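PDB 5Z3E: isomaltose glucohydrolase from Kribbella flavida, which hydrolyses the alpha-1,6-glucosidic linkage of isomaltose from its non-reducing end, releasing beta-D-glucose and D-glucose, in the intracellular breakdown of a cyclic tetrasaccharide. Local coordinates for residues Glu82-Tyr87 with Ala91-Phe96; Trp158-His163 with Leu169-Trp174; Asp112-Ala117 with Leu186-Arg191; Asp101-Arg106 with Thr132-Asp137; Asp345-Asp348 with Asp352-Ala355. The protein carries 1 engineered substitution. All blocks are in the same frame, centred on the assembly; numbering follows the deposited sequence.

Contact 1: residues Glu82-Tyr87 with Ala91-Phe96; sequences EGISRY and ASAGRF
The first torsion of Ile84 (-68°) sets CG2 anti to its backbone N and presents this methyl to Ser92 and Ala93, while CG1 stays beside the N. Ser92, with OG likewise anti to its own N (171°), meets that methyl through both CB and OG, CG2 lying 3.9 Å from OG. A single branch thus serves two consecutive residues of helix 90-105: the same Ile84 CG2 is 3.9 Å from the backbone N of Ala93 and 4.2 Å from its CB. Beside it, the CB atoms of Ser85 and Ala93 approach to 4.2 Å, at the very pair whose CA atoms are nearest.

The geometry is that of an antiparallel helical hairpin, with local axes 8.6 Å apart at an angle of 150°, and small residues at the crossing allow the approach. The polar ends of the two serines look to other parts of the fold. Ser85 OG is hydrogen-bonded to His163 and Arg166 of helix 151-167, and Ser92 OG to Gln53 and Tyr59. The chemistry implies a division of labour: the serines lend carbon surface to a dispersive seam, while their buried hydroxyls, satisfied by third parties, tie the hairpin to its surroundings.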
# COMPACT_ATOMS: atom_id res chain seq x y z
N GLU A 82 8.11 0.63 -5.42
CA GLU A 82 7.94 1.93 -6.06
C GLU A 82 8.98 2.92 -5.56
O GLU A 82 9.54 3.68 -6.35
CB GLU A 82 6.51 2.44 -5.84
CG GLU A 82 6.26 3.86 -6.31
CD GLU A 82 6.38 4.14 -7.80
OE1 GLU A 82 6.68 3.23 -8.60
OE2 GLU A 82 6.17 5.34 -8.15
N GLY A 83 9.25 2.94 -4.26
CA GLY A 83 10.31 3.80 -3.75
C GLY A 83 11.66 3.46 -4.35
O GLY A 83 12.43 4.35 -4.73
N ILE A 84 11.96 2.16 -4.46
CA ILE A 84 13.22 1.72 -5.02
C ILE A 84 13.33 2.05 -6.51
O ILE A 84 14.39 2.44 -7.00
CB ILE A 84 13.40 0.20 -4.75
CG1 ILE A 84 13.58 -0.07 -3.25
CG2 ILE A 84 14.52 -0.40 -5.58
CD1 ILE A 84 14.87 0.50 -2.64
N SER A 85 12.23 1.89 -7.23
CA SER A 85 12.19 2.22 -8.65
C SER A 85 12.43 3.71 -8.88
O SER A 85 13.20 4.11 -9.76
CB SER A 85 10.84 1.79 -9.24
OG SER A 85 10.76 2.15 -10.60
N ARG A 86 11.80 4.55 -8.06
CA ARG A 86 12.05 6.00 -8.12
C ARG A 86 13.48 6.34 -7.80
O ARG A 86 14.07 7.23 -8.41
CB ARG A 86 11.10 6.73 -7.17
CG ARG A 86 9.67 6.82 -7.66
CD ARG A 86 8.76 7.32 -6.58
NE ARG A 86 7.40 7.63 -7.00
CZ ARG A 86 6.86 8.84 -7.07
NH1 ARG A 86 7.57 9.92 -6.86
NH2 ARG A 86 5.57 8.96 -7.34
N TYR A 87 14.07 5.65 -6.83
CA TYR A 87 15.46 5.86 -6.46
C TYR A 87 16.38 5.50 -7.60
O TYR A 87 17.48 6.05 -7.69
CB TYR A 87 15.79 5.02 -5.22
CG TYR A 87 17.10 5.35 -4.57
CD1 TYR A 87 17.17 6.34 -3.61
CD2 TYR A 87 18.25 4.66 -4.87
CE1 TYR A 87 18.35 6.65 -2.98
CE2 TYR A 87 19.48 4.99 -4.23
CZ TYR A 87 19.49 5.98 -3.30
OH TYR A 87 20.69 6.32 -2.64
N ALA A 91 17.45 -2.94 -10.94
CA ALA A 91 17.68 -4.35 -10.70
C ALA A 91 16.88 -4.84 -9.49
O ALA A 91 16.19 -5.85 -9.58
CB ALA A 91 19.18 -4.62 -10.49
N SER A 92 16.95 -4.13 -8.36
CA SER A 92 16.26 -4.59 -7.17
C SER A 92 14.75 -4.61 -7.38
O SER A 92 14.09 -5.59 -7.02
CB SER A 92 16.60 -3.68 -5.99
OG SER A 92 15.79 -3.98 -4.87
N ALA A 93 14.20 -3.53 -7.92
CA ALA A 93 12.76 -3.50 -8.15
C ALA A 93 12.35 -4.63 -9.09
O ALA A 93 11.33 -5.28 -8.87
CB ALA A 93 12.35 -2.14 -8.70
N GLY A 94 13.12 -4.85 -10.15
CA GLY A 94 12.80 -5.91 -11.08
C GLY A 94 12.80 -7.28 -10.45
O GLY A 94 11.99 -8.14 -10.84
N ARG A 95 13.70 -7.52 -9.51
CA ARG A 95 13.73 -8.81 -8.83
C ARG A 95 12.49 -9.00 -7.95
O ARG A 95 12.00 -10.13 -7.83
CB ARG A 95 14.99 -9.02 -8.02
CG ARG A 95 16.25 -9.14 -8.92
CD ARG A 95 17.29 -10.08 -8.32
NE ARG A 95 16.77 -11.41 -8.34
CZ ARG A 95 16.99 -12.32 -7.29
NH1 ARG A 95 16.44 -13.48 -7.36
NH2 ARG A 95 17.77 -11.98 -6.24
N PHE A 96 11.99 -7.93 -7.34
CA PHE A 96 10.73 -8.02 -6.62
C PHE A 96 9.59 -8.39 -7.58
O PHE A 96 8.80 -9.29 -7.30
CB PHE A 96 10.41 -6.71 -5.89
CG PHE A 96 9.04 -6.70 -5.31
CD1 PHE A 96 8.76 -7.45 -4.17
CD2 PHE A 96 8.02 -5.99 -5.91
CE1 PHE A 96 7.47 -7.46 -3.65
CE2 PHE A 96 6.76 -6.01 -5.38
CZ PHE A 96 6.49 -6.74 -4.26

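Contact 2: residues Trp158-His163 with Leu169-Trp174; sequences WSVVTH and LDLERW
Val160 drives CG2 against the indole of Trp174, reaching CE3 at 3.5 Å, where a helix of the (alpha/alpha)6 barrel typical of family 15 meets the loop that turns the chain back toward the next helix. The valine and tryptophan side chains run alongside one another in antiparallel sense. The same CG2 is 4.2 Å from CD2 of Leu171, whose other methyl, CD1, lies 4.5 Å from CG2 of Val161.

One turn further along, the His163 ring, swung out by a chi1 of 174°, is met by CD1 of Leu169 at 3.4 Å from NE2. Its CD2 carbon lies 4.0 Å from CH2 of Trp174, which sits in the plane of the imidazole at its edge. The two rings are oblique, their planes at 51°.

In the next shell, Asp98 of helix 90-105 accepts from the indole NE1, as Ser85 of helix 74-87 holds the imidazole at ND1. His97 lies edge-to-face with Trp174, and Leu171 also rests on Cys222 and Leu225. The loop itself is shaped by an Asx turn: Glu172 N donates to Asp170 OD1 at 2.9 Å, from well above the carboxylate plane.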
# COMPACT_ATOMS: atom_id res chain seq x y z
N TRP A 158 -0.57 -1.84 -10.05
CA TRP A 158 -0.15 -0.45 -10.13
C TRP A 158 1.36 -0.33 -10.13
O TRP A 158 1.96 0.39 -10.94
CB TRP A 158 -0.78 0.35 -8.97
CG TRP A 158 -0.08 1.64 -8.68
CD1 TRP A 158 -0.14 2.81 -9.39
CD2 TRP A 158 0.88 1.87 -7.62
NE1 TRP A 158 0.71 3.74 -8.82
CE2 TRP A 158 1.34 3.18 -7.75
CE3 TRP A 158 1.34 1.09 -6.56
CZ2 TRP A 158 2.28 3.74 -6.85
CZ3 TRP A 158 2.25 1.63 -5.67
CH2 TRP A 158 2.70 2.94 -5.83
N SER A 159 2.02 -1.03 -9.22
CA SER A 159 3.46 -0.92 -9.05
C SER A 159 4.22 -1.38 -10.28
O SER A 159 5.16 -0.71 -10.74
CB SER A 159 3.88 -1.70 -7.81
OG SER A 159 5.26 -1.78 -7.66
N VAL A 160 3.87 -2.55 -10.81
CA VAL A 160 4.65 -3.10 -11.92
C VAL A 160 4.46 -2.26 -13.18
O VAL A 160 5.41 -2.01 -13.91
CB VAL A 160 4.35 -4.61 -12.11
CG1 VAL A 160 2.96 -4.91 -12.65
CG2 VAL A 160 5.41 -5.23 -13.01
N VAL A 161 3.23 -1.80 -13.44
CA VAL A 161 3.00 -0.94 -14.59
C VAL A 161 3.78 0.35 -14.45
O VAL A 161 4.40 0.84 -15.41
CB VAL A 161 1.49 -0.68 -14.77
CG1 VAL A 161 1.24 0.41 -15.81
CG2 VAL A 161 0.77 -1.96 -15.18
N THR A 162 3.74 0.95 -13.27
CA THR A 162 4.41 2.24 -13.04
C THR A 162 5.91 2.09 -13.22
O THR A 162 6.58 2.95 -13.83
CB THR A 162 4.05 2.77 -11.64
OG1 THR A 162 2.65 2.96 -11.56
CG2 THR A 162 4.72 4.10 -11.35
N HIS A 163 6.48 1.01 -12.70
CA HIS A 163 7.91 0.73 -12.85
C HIS A 163 8.30 0.56 -14.31
O HIS A 163 9.29 1.12 -14.77
CB HIS A 163 8.23 -0.53 -12.04
CG HIS A 163 9.62 -1.02 -12.22
ND1 HIS A 163 10.72 -0.27 -11.85
CD2 HIS A 163 10.07 -2.19 -12.73
CE1 HIS A 163 11.78 -0.99 -12.14
NE2 HIS A 163 11.43 -2.15 -12.68
N LEU A 169 10.49 -0.53 -19.76
CA LEU A 169 10.62 -1.99 -19.74
C LEU A 169 9.44 -2.65 -20.41
O LEU A 169 8.32 -2.16 -20.39
CB LEU A 169 10.75 -2.48 -18.32
CG LEU A 169 11.81 -1.77 -17.48
CD1 LEU A 169 11.79 -2.28 -16.05
CD2 LEU A 169 13.18 -1.89 -18.10
N ASP A 170 9.70 -3.83 -20.98
CA ASP A 170 8.68 -4.66 -21.63
C ASP A 170 7.92 -5.48 -20.58
O ASP A 170 8.46 -6.38 -19.95
CB ASP A 170 9.37 -5.57 -22.63
CG ASP A 170 8.44 -6.41 -23.46
OD1 ASP A 170 7.24 -6.46 -23.18
OD2 ASP A 170 8.95 -7.07 -24.40
N LEU A 171 6.64 -5.16 -20.42
CA LEU A 171 5.77 -5.84 -19.46
C LEU A 171 5.55 -7.30 -19.76
O LEU A 171 5.08 -8.03 -18.88
CB LEU A 171 4.44 -5.11 -19.31
CG LEU A 171 4.50 -3.86 -18.43
CD1 LEU A 171 3.34 -2.96 -18.71
CD2 LEU A 171 4.59 -4.21 -16.98
N GLU A 172 5.89 -7.79 -20.96
CA GLU A 172 5.76 -9.23 -21.22
C GLU A 172 6.58 -10.04 -20.23
O GLU A 172 6.26 -11.20 -19.96
CB GLU A 172 6.09 -9.55 -22.68
CG GLU A 172 5.81 -10.98 -23.09
CD GLU A 172 4.36 -11.40 -23.13
OE1 GLU A 172 3.46 -10.58 -23.09
OE2 GLU A 172 4.11 -12.62 -23.24
N ARG A 173 7.66 -9.47 -19.67
CA ARG A 173 8.44 -10.13 -18.62
C ARG A 173 7.58 -10.62 -17.46
O ARG A 173 7.90 -11.64 -16.86
CB ARG A 173 9.51 -9.15 -18.13
CG ARG A 173 10.35 -9.61 -16.93
CD ARG A 173 11.51 -8.68 -16.73
NE ARG A 173 12.23 -8.99 -15.51
CZ ARG A 173 13.24 -8.26 -15.03
NH1 ARG A 173 13.65 -7.20 -15.69
NH2 ARG A 173 13.82 -8.58 -13.88
N TRP A 174 6.53 -9.86 -17.14
CA TRP A 174 5.69 -10.12 -15.97
C TRP A 174 4.23 -10.36 -16.33
O TRP A 174 3.37 -10.46 -15.45
CB TRP A 174 5.80 -8.94 -14.98
CG TRP A 174 7.21 -8.70 -14.52
CD1 TRP A 174 7.98 -9.57 -13.81
CD2 TRP A 174 8.01 -7.52 -14.71
NE1 TRP A 174 9.21 -9.01 -13.55
CE2 TRP A 174 9.24 -7.76 -14.09
CE3 TRP A 174 7.81 -6.30 -15.35
CZ2 TRP A 174 10.26 -6.79 -14.07
CZ3 TRP A 174 8.83 -5.37 -15.34
CH2 TRP A 174 10.03 -5.62 -14.71

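Contact 3: residues Asp112-Ala117 with Leu186-Arg191; sequences DDLLAA and LAFWDR
Phe188, which has the most surface buried here, receives two neighbouring leucines of helix 108-119 on the CE2-CZ side of its ring. Leu114 arrives at the edge, near the ring plane, and it does so with the root of its side chain: CB is 4.1 Å from CZ. Leu115 comes obliquely and with its tip, CD1 lying 3.8 Å from CE2.

The reach of Leu115 depends on its second torsion. Its CA-CB bond does not aim at the other helix, but a chi2 of 34°, well away from a staggered value, turns CD1 inward. That methyl then bridges two consecutive residues, since it also meets Ala187 CB at 3.6 Å. The alanine methyl also lies over one face of the Phe188 ring, 3.7 Å above the plane and toward the rim. Leucine methyl, alanine methyl and phenyl ring therefore form one small apolar cluster.

Both helices belong to the helical domain of family 15, built on an (alpha/alpha)6 fold. A type I beta turn runs from Phe188 to Arg191, Arg191 N bonding to Phe188 O. Tyr184 and Met129 add further contacts to the Phe188 ring, and Leu114 also touches Pro124 and Tyr184. Arg191, at the far end of the turn, bonds to Pro124 O and Asn126, so both segments meet the same loop.

Contact between the two segments is wholly apolar and its buried surface modest, 136 Å². With no polar bond between them, the match of shapes rather than directed bonding holds them in position here.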
# COMPACT_ATOMS: atom_id res chain seq x y z
N ASP A 112 -8.01 -20.12 -11.62
CA ASP A 112 -8.94 -20.69 -12.58
C ASP A 112 -10.02 -21.50 -11.86
O ASP A 112 -11.19 -21.44 -12.25
CB ASP A 112 -8.21 -21.55 -13.60
CG ASP A 112 -7.39 -20.72 -14.58
OD1 ASP A 112 -7.60 -19.50 -14.67
OD2 ASP A 112 -6.55 -21.33 -15.27
N ASP A 113 -9.64 -22.26 -10.85
CA ASP A 113 -10.61 -23.05 -10.11
C ASP A 113 -11.58 -22.16 -9.32
O ASP A 113 -12.78 -22.49 -9.25
CB ASP A 113 -9.90 -23.99 -9.16
CG ASP A 113 -9.18 -25.14 -9.85
OD1 ASP A 113 -9.38 -25.35 -11.07
OD2 ASP A 113 -8.37 -25.81 -9.16
N LEU A 114 -11.12 -21.07 -8.73
CA LEU A 114 -12.02 -20.16 -8.04
C LEU A 114 -13.03 -19.57 -9.00
O LEU A 114 -14.21 -19.47 -8.69
CB LEU A 114 -11.23 -19.04 -7.36
CG LEU A 114 -10.35 -19.46 -6.18
CD1 LEU A 114 -9.46 -18.29 -5.77
CD2 LEU A 114 -11.14 -19.92 -4.96
N LEU A 115 -12.56 -19.18 -10.19
CA LEU A 115 -13.44 -18.58 -11.18
C LEU A 115 -14.45 -19.59 -11.69
O LEU A 115 -15.61 -19.28 -11.90
CB LEU A 115 -12.64 -17.99 -12.34
CG LEU A 115 -12.06 -16.55 -12.07
CD1 LEU A 115 -11.61 -16.12 -10.75
CD2 LEU A 115 -11.01 -16.32 -13.21
N ALA A 116 -14.02 -20.83 -11.89
CA ALA A 116 -14.95 -21.88 -12.32
C ALA A 116 -16.01 -22.13 -11.23
O ALA A 116 -17.18 -22.38 -11.57
CB ALA A 116 -14.19 -23.14 -12.60
N ALA A 117 -15.60 -22.11 -9.96
CA ALA A 117 -16.53 -22.28 -8.84
C ALA A 117 -17.60 -21.18 -8.86
O ALA A 117 -18.79 -21.46 -8.75
CB ALA A 117 -15.78 -22.34 -7.53
N LEU A 186 -10.93 -8.98 -11.27
CA LEU A 186 -12.18 -8.76 -12.00
C LEU A 186 -13.30 -9.59 -11.38
O LEU A 186 -14.45 -9.17 -11.39
CB LEU A 186 -12.02 -9.08 -13.48
CG LEU A 186 -11.13 -8.14 -14.27
CD1 LEU A 186 -10.97 -8.67 -15.68
CD2 LEU A 186 -11.66 -6.73 -14.31
N ALA A 187 -12.98 -10.76 -10.85
CA ALA A 187 -13.98 -11.62 -10.23
C ALA A 187 -14.36 -11.19 -8.82
O ALA A 187 -15.50 -11.40 -8.42
CB ALA A 187 -13.47 -13.05 -10.19
N PHE A 188 -13.41 -10.64 -8.06
CA PHE A 188 -13.59 -10.51 -6.61
C PHE A 188 -13.48 -9.10 -6.07
O PHE A 188 -13.49 -8.90 -4.85
CB PHE A 188 -12.63 -11.47 -5.89
CG PHE A 188 -12.89 -12.91 -6.20
CD1 PHE A 188 -14.11 -13.48 -5.90
CD2 PHE A 188 -11.94 -13.69 -6.83
CE1 PHE A 188 -14.36 -14.78 -6.19
CE2 PHE A 188 -12.19 -15.00 -7.13
CZ PHE A 188 -13.39 -15.55 -6.82
N TRP A 189 -13.44 -8.09 -6.94
CA TRP A 189 -13.27 -6.73 -6.47
C TRP A 189 -14.36 -6.27 -5.51
O TRP A 189 -14.08 -5.43 -4.66
CB TRP A 189 -13.18 -5.78 -7.64
CG TRP A 189 -14.45 -5.66 -8.36
CD1 TRP A 189 -14.88 -6.41 -9.42
CD2 TRP A 189 -15.49 -4.72 -8.09
NE1 TRP A 189 -16.11 -6.00 -9.82
CE2 TRP A 189 -16.50 -4.96 -9.01
CE3 TRP A 189 -15.67 -3.70 -7.13
CZ2 TRP A 189 -17.69 -4.18 -9.04
CZ3 TRP A 189 -16.82 -2.96 -7.13
CH2 TRP A 189 -17.81 -3.22 -8.05
N ASP A 190 -15.58 -6.78 -5.67
CA ASP A 190 -16.72 -6.30 -4.93
C ASP A 190 -17.03 -7.14 -3.70
O ASP A 190 -18.05 -6.91 -3.03
CB ASP A 190 -17.95 -6.19 -5.80
CG ASP A 190 -18.41 -7.49 -6.36
OD1 ASP A 190 -17.64 -8.45 -6.42
OD2 ASP A 190 -19.63 -7.53 -6.78
N ARG A 191 -16.14 -8.05 -3.35
CA ARG A 191 -16.31 -8.90 -2.19
C ARG A 191 -15.85 -8.18 -0.92
O ARG A 191 -14.80 -7.55 -0.91
CB ARG A 191 -15.42 -10.13 -2.40
CG ARG A 191 -15.60 -11.21 -1.45
CD ARG A 191 -14.72 -12.38 -1.89
NE ARG A 191 -14.73 -13.43 -0.94
CZ ARG A 191 -15.11 -14.68 -1.18
NH1 ARG A 191 -15.60 -15.04 -2.38
NH2 ARG A 191 -14.96 -15.51 -0.25

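Contact 4: residues Asp101-Arg106 with Thr132-Asp137; sequences DGVLRR and TRFTFD
Apolar packing between helix 90-105 and the segment 132-137 comes down to one branch of Val103 against one side of Phe134. With chi1 at 165°, the CG1 methyl stands anti to the backbone N and reaches across to the ring, 3.3 Å from CE1 and 3.6 Å from CD1. The approach is oblique, and the carbon-carbon distance is short enough to mark a tight fit.

Polar bonding is carried by Arg106, at the end of the same segment. Its chain bends at chi3 (59°) and brings the guanidinium end-on to the carbonyl of Asp137. Both terminal nitrogens converge on a single atom: NH1 lies 2.9 Å and NH2 3.0 Å from Asp137 O. The oxygen sits in the guanidinium plane, yet the two donors meet the carbonyl differently, NH2 within its plane and NH1 above it. A fork on one acceptor helps to orient the guanidinium, though neither bond is straight.

Bonds inside each segment shape the partners. Thr135 OG1 donates to Asp137 OD1 at 2.6 Å and also takes a bond from Asn139 N, closing the turn that offers the carbonyl. On the helix, Arg105 is paired with Asp101 by a salt bridge, NE meeting OD1 at 2.8 Å.

The contact ties a helix of the (alpha/alpha)6 fold to a small two-stranded antiparallel sheet: Phe134 belongs to strand 134-135, which pairs with 71-72 through backbone bonds to Ala72. Phe134 also touches Tyr153 of helix 151-167, so its ring bridges that helix and helix 90-105, whose Trp99 bonds to Phe136 O.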
# COMPACT_ATOMS: atom_id res chain seq x y z
N ASP A 101 5.57 -12.06 -9.80
CA ASP A 101 5.09 -12.69 -11.03
C ASP A 101 5.15 -14.21 -10.90
O ASP A 101 4.19 -14.91 -11.20
CB ASP A 101 5.95 -12.18 -12.18
CG ASP A 101 5.75 -12.88 -13.52
OD1 ASP A 101 4.60 -13.20 -13.86
OD2 ASP A 101 6.79 -13.04 -14.19
N GLY A 102 6.29 -14.74 -10.47
CA GLY A 102 6.41 -16.18 -10.35
C GLY A 102 5.47 -16.77 -9.33
O GLY A 102 4.91 -17.87 -9.52
N VAL A 103 5.28 -16.08 -8.21
CA VAL A 103 4.34 -16.53 -7.19
C VAL A 103 2.94 -16.59 -7.77
O VAL A 103 2.20 -17.55 -7.50
CB VAL A 103 4.44 -15.59 -5.97
CG1 VAL A 103 3.27 -15.75 -5.03
CG2 VAL A 103 5.76 -15.83 -5.24
N LEU A 104 2.54 -15.57 -8.53
CA LEU A 104 1.21 -15.52 -9.11
C LEU A 104 1.02 -16.53 -10.23
O LEU A 104 -0.04 -17.15 -10.32
CB LEU A 104 0.89 -14.10 -9.61
CG LEU A 104 0.72 -13.08 -8.50
CD1 LEU A 104 0.51 -11.72 -9.12
CD2 LEU A 104 -0.36 -13.48 -7.56
N ARG A 105 2.02 -16.73 -11.09
CA ARG A 105 1.86 -17.73 -12.13
C ARG A 105 1.61 -19.10 -11.50
O ARG A 105 0.85 -19.91 -12.03
CB ARG A 105 3.05 -17.79 -13.08
CG ARG A 105 3.28 -16.52 -13.91
CD ARG A 105 4.32 -16.76 -14.97
NE ARG A 105 4.93 -15.51 -15.44
CZ ARG A 105 5.81 -15.44 -16.42
NH1 ARG A 105 6.11 -16.50 -17.15
NH2 ARG A 105 6.39 -14.27 -16.69
N ARG A 106 2.25 -19.38 -10.36
CA ARG A 106 2.01 -20.63 -9.66
C ARG A 106 0.58 -20.78 -9.16
O ARG A 106 0.18 -21.91 -8.86
CB ARG A 106 3.02 -20.81 -8.52
CG ARG A 106 4.37 -21.27 -9.00
CD ARG A 106 5.50 -20.97 -8.03
NE ARG A 106 5.25 -21.62 -6.75
CZ ARG A 106 5.87 -21.26 -5.63
NH1 ARG A 106 6.78 -20.30 -5.63
NH2 ARG A 106 5.54 -21.87 -4.50
N THR A 132 -2.74 -13.55 2.02
CA THR A 132 -2.20 -12.26 2.41
C THR A 132 -0.70 -12.38 2.68
O THR A 132 0.11 -11.76 1.99
CB THR A 132 -2.98 -11.75 3.61
OG1 THR A 132 -4.30 -11.49 3.14
CG2 THR A 132 -2.35 -10.50 4.20
N ARG A 133 -0.29 -13.19 3.63
CA ARG A 133 1.14 -13.41 3.84
C ARG A 133 1.66 -14.44 2.87
O ARG A 133 1.02 -15.49 2.70
CB ARG A 133 1.44 -13.89 5.27
CG ARG A 133 1.00 -12.94 6.35
CD ARG A 133 1.59 -13.35 7.68
NE ARG A 133 0.99 -12.62 8.78
CZ ARG A 133 1.52 -12.55 9.99
NH1 ARG A 133 2.63 -13.21 10.27
NH2 ARG A 133 0.98 -11.78 10.88
N PHE A 134 2.83 -14.18 2.31
CA PHE A 134 3.58 -15.17 1.51
C PHE A 134 4.87 -15.48 2.21
O PHE A 134 5.55 -14.59 2.75
CB PHE A 134 3.90 -14.61 0.13
CG PHE A 134 2.73 -14.51 -0.78
CD1 PHE A 134 2.34 -15.61 -1.51
CD2 PHE A 134 1.98 -13.33 -0.89
CE1 PHE A 134 1.25 -15.53 -2.37
CE2 PHE A 134 0.90 -13.27 -1.75
CZ PHE A 134 0.56 -14.36 -2.50
N THR A 135 5.26 -16.74 2.16
CA THR A 135 6.62 -17.10 2.49
C THR A 135 7.52 -16.69 1.32
O THR A 135 7.06 -16.42 0.20
CB THR A 135 6.72 -18.64 2.71
OG1 THR A 135 6.43 -19.31 1.49
CG2 THR A 135 5.77 -19.09 3.81
N PHE A 136 8.84 -16.68 1.53
CA PHE A 136 9.74 -16.22 0.49
C PHE A 136 9.81 -17.19 -0.68
O PHE A 136 10.21 -16.78 -1.77
CB PHE A 136 11.12 -15.91 1.06
CG PHE A 136 11.14 -14.85 2.13
CD1 PHE A 136 10.23 -13.81 2.18
CD2 PHE A 136 12.11 -14.89 3.15
CE1 PHE A 136 10.25 -12.86 3.20
CE2 PHE A 136 12.12 -13.92 4.18
CZ PHE A 136 11.21 -12.93 4.19
N ASP A 137 9.44 -18.45 -0.46
CA ASP A 137 9.27 -19.44 -1.50
C ASP A 137 7.84 -19.49 -2.08
O ASP A 137 7.54 -20.38 -2.88
CB ASP A 137 9.79 -20.83 -1.08
CG ASP A 137 9.30 -21.34 0.24
OD1 ASP A 137 8.66 -20.62 1.00
OD2 ASP A 137 9.67 -22.47 0.56

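Contact 5: residues Asp345-Asp348 with Asp352-Ala355; sequences DQAD and DLPA. Engineered in segment 352-355: Ala355 (natural residue Glu).
Asp348 and Asp352 close a tight loop of the family 15 barrel, after helix 333-344 and built on an Asx turn: Asp348 OD1 accepts from the backbone N of Asp350. The same OD1 takes a second donor, Asp352 N at 2.9 Å, from well above the carboxylate plane. In return Asp348 N bonds to Asp352 O at 2.9 Å, nearly straight at 166°. The chi1 of Asp348 (74°) lodges its carboxylate between its own N and carbonyl carbon, where OD1 meets the amides of Asp350 and Asp352.

Packing is close on the inner side. Asp352 O also lies 3.3 Å from Ala347 CA in a CH...O contact, Leu353 CD2 rests 3.9 Å from Ala347 CB, and Pro354 CD comes to 3.4 Å from Gln346 O. Leu353 continues inward onto Ser384, His385 and Tyr388 of helix 382-394. The chain then passes to Ala355, an engineered residue replacing the glutamate inferred to be the proton acceptor.

The outer side is wetter and charged. The two acidic side chains extend alongside one another, their carboxylate planes 41° apart, and their likeness of charge would favour an intermediary. Asp352 OD1 is held by His44, and a bound citrate, probably from the crystallisation liquor, lies about 5 Å from the Asp352 side chain. Between the carboxylates sits one water, donating to Asp348 OD2 at 2.5 Å and to Asp352 OD2 at 2.6 Å.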
# COMPACT_ATOMS: atom_id res chain seq x y z
N ASP A 345 12.38 12.77 11.72
CA ASP A 345 12.59 12.85 13.16
C ASP A 345 12.28 11.53 13.87
O ASP A 345 12.59 11.42 15.07
CB ASP A 345 11.73 13.97 13.74
CG ASP A 345 12.22 15.35 13.37
OD1 ASP A 345 13.40 15.51 12.94
OD2 ASP A 345 11.44 16.33 13.56
N GLN A 346 11.71 10.55 13.17
CA GLN A 346 11.43 9.25 13.79
C GLN A 346 12.50 8.22 13.51
O GLN A 346 12.44 7.11 14.00
CB GLN A 346 10.06 8.71 13.34
CG GLN A 346 8.95 9.76 13.42
CD GLN A 346 8.95 10.54 14.69
OE1 GLN A 346 9.17 10.00 15.76
NE2 GLN A 346 8.73 11.84 14.58
N ALA A 347 13.50 8.57 12.68
CA ALA A 347 14.57 7.61 12.40
C ALA A 347 15.41 7.40 13.65
O ALA A 347 15.68 8.36 14.40
CB ALA A 347 15.44 8.13 11.27
N ASP A 348 15.79 6.16 13.92
CA ASP A 348 16.63 5.84 15.06
C ASP A 348 18.09 6.15 14.76
O ASP A 348 18.44 6.73 13.73
CB ASP A 348 16.36 4.42 15.56
CG ASP A 348 16.93 3.34 14.69
OD1 ASP A 348 17.72 3.59 13.76
OD2 ASP A 348 16.58 2.16 14.98
N ASP A 352 17.09 3.80 10.90
CA ASP A 352 15.94 2.93 10.63
C ASP A 352 14.64 3.60 11.05
O ASP A 352 14.56 4.28 12.09
CB ASP A 352 16.09 1.60 11.38
CG ASP A 352 17.18 0.72 10.85
OD1 ASP A 352 17.65 0.93 9.72
OD2 ASP A 352 17.51 -0.24 11.56
N LEU A 353 13.59 3.36 10.25
CA LEU A 353 12.29 3.93 10.50
C LEU A 353 11.35 2.86 11.03
O LEU A 353 11.21 1.79 10.40
CB LEU A 353 11.69 4.53 9.22
CG LEU A 353 12.36 5.80 8.72
CD1 LEU A 353 11.92 6.09 7.31
CD2 LEU A 353 12.06 6.97 9.63
N PRO A 354 10.70 3.11 12.15
CA PRO A 354 9.74 2.16 12.70
C PRO A 354 8.44 2.17 11.90
O PRO A 354 8.17 3.10 11.11
CB PRO A 354 9.48 2.68 14.10
CG PRO A 354 9.69 4.10 13.96
CD PRO A 354 10.79 4.33 12.96
N ALA A 355 7.59 1.18 12.17
CA ALA A 355 6.23 1.23 11.64
C ALA A 355 5.47 2.44 12.19
O ALA A 355 4.76 3.13 11.47
CB ALA A 355 5.49 -0.04 11.97
O HOH W 1 17.14 -0.19 14.18

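How the contacts relate
Contacts 1 and 2, their centres about 11 Å apart, join where Ser85 OG lies 2.7 Å from His163 ND1. Contact 2 in turn abuts contact 4, where Arg173 O is 3.0 Å from Arg105 NH2, and contacts 1 and 4 share helix 90-105. Contacts 3 and 4 alternate along the chain, their centres about 18 Å apart. Two contacts lie within about 12 Å of site residues: the side chain of Phe134 in contact 4 is about 11 Å from that of Glu198, the inferred proton donor, and that of Leu114 in contact 3 about 12 Å from that of Trp145, a probable substrate-binding residue. Contact 5 carries the altered acceptor position and lies across the chain's centre from contact 3, about 39 Å between centres.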